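Local coordinates for ABC transporter substrate binding protein (Ribose) (PDB 4WT7) that binds the sugar alcohol D-allitol between its two lobes and probably delivers carbohydrates to an ABC transporter as its solute-binding protein, at residues L28-K33 with N285-L290. Numbering follows the deposited sequence.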
ATOM      1  N   LEU A  28      14.358 -13.979 -20.621  1.00 27.18           N
ATOM      2  CA  LEU A  28      13.711 -14.640 -19.502  1.00 24.65           C
ATOM      3  C   LEU A  28      12.519 -15.505 -19.956  1.00 20.22           C
ATOM      4  O   LEU A  28      11.850 -15.221 -20.967  1.00 21.38           O
ATOM      5  CB  LEU A  28      13.266 -13.601 -18.471  1.00 23.25           C
ATOM      6  CG  LEU A  28      14.393 -12.833 -17.780  1.00 23.06           C
ATOM      7  CD1 LEU A  28      13.825 -11.686 -16.945  1.00 22.17           C
ATOM      8  CD2 LEU A  28      15.227 -13.782 -16.905  1.00 21.32           C
ATOM      9  N   SER A  29      12.277 -16.558 -19.190  1.00 18.05           N
ATOM     10  CA  SER A  29      11.237 -17.545 -19.468  1.00 17.52           C
ATOM     11  C   SER A  29      10.826 -18.196 -18.155  1.00 16.25           C
ATOM     12  O   SER A  29      11.599 -18.219 -17.191  1.00 16.16           O
ATOM     13  CB  SER A  29      11.752 -18.619 -20.434  1.00 21.16           C
ATOM     14  OG  SER A  29      10.742 -19.553 -20.818  1.00 18.70           O
ATOM     15  N   LEU A  30       9.595 -18.696 -18.115  1.00 15.56           N
ATOM     16  CA  LEU A  30       9.136 -19.514 -17.007  1.00 15.80           C
ATOM     17  C   LEU A  30       8.514 -20.788 -17.536  1.00 16.38           C
ATOM     18  O   LEU A  30       7.753 -21.466 -16.837  1.00 15.50           O
ATOM     19  CB  LEU A  30       8.141 -18.740 -16.140  1.00 13.78           C
ATOM     20  CG  LEU A  30       8.742 -17.576 -15.327  1.00 12.89           C
ATOM     21  CD1 LEU A  30       7.656 -16.900 -14.509  1.00 11.74           C
ATOM     22  CD2 LEU A  30       9.851 -18.006 -14.417  1.00 13.20           C
ATOM     23  N   LYS A  31       8.865 -21.135 -18.776  1.00 18.48           N
ATOM     24  CA  LYS A  31       8.290 -22.310 -19.415  1.00 18.07           C
ATOM     25  C   LYS A  31       8.590 -23.502 -18.508  1.00 17.62           C
ATOM     26  O   LYS A  31       9.675 -23.587 -17.933  1.00 19.53           O
ATOM     27  CB  LYS A  31       8.867 -22.484 -20.829  1.00 21.72           C
ATOM     28  CG  LYS A  31       8.385 -23.727 -21.550  1.00 26.04           C
ATOM     29  CD  LYS A  31       8.953 -23.813 -22.977  1.00 32.79           C
ATOM     30  CE  LYS A  31       8.592 -25.161 -23.685  1.00 34.83           C
ATOM     31  NZ  LYS A  31       7.125 -25.348 -23.988  1.00 33.52           N
ATOM     32  N   GLY A  32       7.617 -24.380 -18.312  1.00 16.65           N
ATOM     33  CA  GLY A  32       7.796 -25.528 -17.446  1.00 16.78           C
ATOM     34  C   GLY A  32       7.852 -25.249 -15.953  1.00 15.79           C
ATOM     35  O   GLY A  32       8.032 -26.174 -15.188  1.00 16.07           O
ATOM     36  N   LYS A  33       7.689 -23.999 -15.517  1.00 14.80           N
ATOM     37  CA  LYS A  33       7.721 -23.691 -14.083  1.00 14.01           C
ATOM     38  C   LYS A  33       6.318 -23.476 -13.555  1.00 13.14           C
ATOM     39  O   LYS A  33       5.421 -23.029 -14.274  1.00 12.94           O
ATOM     40  CB  LYS A  33       8.533 -22.417 -13.793  1.00 13.65           C
ATOM     41  CG  LYS A  33       9.914 -22.420 -14.392  1.00 15.87           C
ATOM     42  CD  LYS A  33      10.792 -23.535 -13.792  1.00 15.61           C
ATOM     43  CE  LYS A  33      12.150 -23.575 -14.469  1.00 16.93           C
ATOM     44  NZ  LYS A  33      13.015 -24.540 -13.757  1.00 17.92           N
ATOM     45  N   ASN A 285      11.569 -10.844 -11.530  1.00 13.99           N
ATOM     46  CA  ASN A 285      12.625 -11.215 -10.605  1.00 12.96           C
ATOM     47  C   ASN A 285      12.606 -12.712 -10.279  1.00 14.45           C
ATOM     48  O   ASN A 285      13.657 -13.314 -10.052  1.00 13.60           O
ATOM     49  CB  ASN A 285      12.615 -10.327  -9.348  1.00 12.61           C
ATOM     50  CG  ASN A 285      13.176  -8.944  -9.624  1.00 14.62           C
ATOM     51  OD1 ASN A 285      13.644  -8.663 -10.730  1.00 13.53           O
ATOM     52  ND2 ASN A 285      13.125  -8.068  -8.636  1.00 14.65           N
ATOM     53  N   VAL A 286      11.426 -13.324 -10.281  1.00 12.21           N
ATOM     54  CA  VAL A 286      11.368 -14.767 -10.142  1.00 10.64           C
ATOM     55  C   VAL A 286      12.110 -15.477 -11.297  1.00 13.12           C
ATOM     56  O   VAL A 286      12.923 -16.383 -11.064  1.00 12.59           O
ATOM     57  CB  VAL A 286       9.943 -15.284 -10.080  1.00 12.62           C
ATOM     58  CG1 VAL A 286       9.943 -16.803 -10.220  1.00 12.21           C
ATOM     59  CG2 VAL A 286       9.256 -14.830  -8.782  1.00 12.88           C
ATOM     60  N   ALA A 287      11.809 -15.090 -12.530  1.00 15.08           N
ATOM     61  CA  ALA A 287      12.499 -15.641 -13.691  1.00 15.95           C
ATOM     62  C   ALA A 287      14.016 -15.445 -13.577  1.00 17.23           C
ATOM     63  O   ALA A 287      14.770 -16.408 -13.650  1.00 16.54           O
ATOM     64  CB  ALA A 287      11.974 -14.997 -14.964  1.00 17.67           C
ATOM     65  N   LEU A 288      14.458 -14.210 -13.369  1.00 13.44           N
ATOM     66  CA  LEU A 288      15.880 -13.961 -13.094  1.00 15.50           C
ATOM     67  C   LEU A 288      16.463 -14.908 -12.019  1.00 15.09           C
ATOM     68  O   LEU A 288      17.527 -15.506 -12.216  1.00 15.67           O
ATOM     69  CB  LEU A 288      16.111 -12.517 -12.652  1.00 16.04           C
ATOM     70  CG  LEU A 288      15.962 -11.428 -13.712  1.00 16.36           C
ATOM     71  CD1 LEU A 288      15.993 -10.041 -13.042  1.00 15.68           C
ATOM     72  CD2 LEU A 288      17.092 -11.582 -14.742  1.00 15.96           C
ATOM     73  N   LEU A 289      15.793 -15.036 -10.881  1.00 15.95           N
ATOM     74  CA  LEU A 289      16.269 -15.968  -9.857  1.00 15.56           C
ATOM     75  C   LEU A 289      16.393 -17.401 -10.379  1.00 16.90           C
ATOM     76  O   LEU A 289      17.422 -18.052 -10.198  1.00 17.99           O
ATOM     77  CB  LEU A 289      15.376 -15.954  -8.632  1.00 13.68           C
ATOM     78  CG  LEU A 289      15.821 -16.974  -7.581  1.00 13.97           C
ATOM     79  CD1 LEU A 289      17.081 -16.508  -6.897  1.00 16.40           C
ATOM     80  CD2 LEU A 289      14.753 -17.217  -6.577  1.00 16.36           C
ATOM     81  N   LEU A 290      15.354 -17.914 -11.019  1.00 11.14           N
ATOM     82  CA  LEU A 290      15.405 -19.305 -11.457  1.00 11.66           C
ATOM     83  C   LEU A 290      16.446 -19.513 -12.570  1.00 12.02           C
ATOM     84  O   LEU A 290      16.973 -20.603 -12.719  1.00 12.49           O
ATOM     85  CB  LEU A 290      14.029 -19.815 -11.888  1.00 11.85           C
ATOM     86  CG  LEU A 290      12.943 -19.736 -10.810  1.00 11.62           C
ATOM     87  CD1 LEU A 290      11.623 -20.313 -11.322  1.00 11.95           C
ATOM     88  CD2 LEU A 290      13.375 -20.417  -9.539  1.00 11.70           C
TER
HETATM   89  O   HOH W   1      14.033 -18.400 -15.707  1.00 28.88           O
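The loop 28-33 runs past the C-terminal end of helix 275-290 and comes nearest at Leu28 and Ala287, whose CA atoms are 6.0 Å apart. No direct hydrogen bond joins the two segments. One water bridges them instead, donating to Ser29 O (2.9 Å) and to Ala287 O (3.0 Å). The rest is apolar packing, with Ala287 near its middle. Its methyl points at the loop and lies between Leu28 and Leu30. Leu30 brings CD2 against it, 3.7 Å from Ala287 CB. Leu30 CG stands anti to its own carbonyl carbon (chi1 -69°), which brings the branch end closer to the helix than CB. Leu28 crosses Leu288 at a slant, with the two CD2 methyls 3.6 Å apart. This is the N-terminal lobe of a periplasmic binding protein fold, far from the allitol pocket. The loop leads into strand 34-39 of the parallel sheet, and Val286 faces that sheet at Val93 and Leu117. A type II turn from Leu30 to Lys33, with Gly32 at positive phi, overlaps an ST turn in which Ser29 OG accepts from Lys31 N. At the end of the turn the bent chain of Lys33 slides past Leu290 in the opposite direction, its CG 4.1 Å from Leu290 CD1.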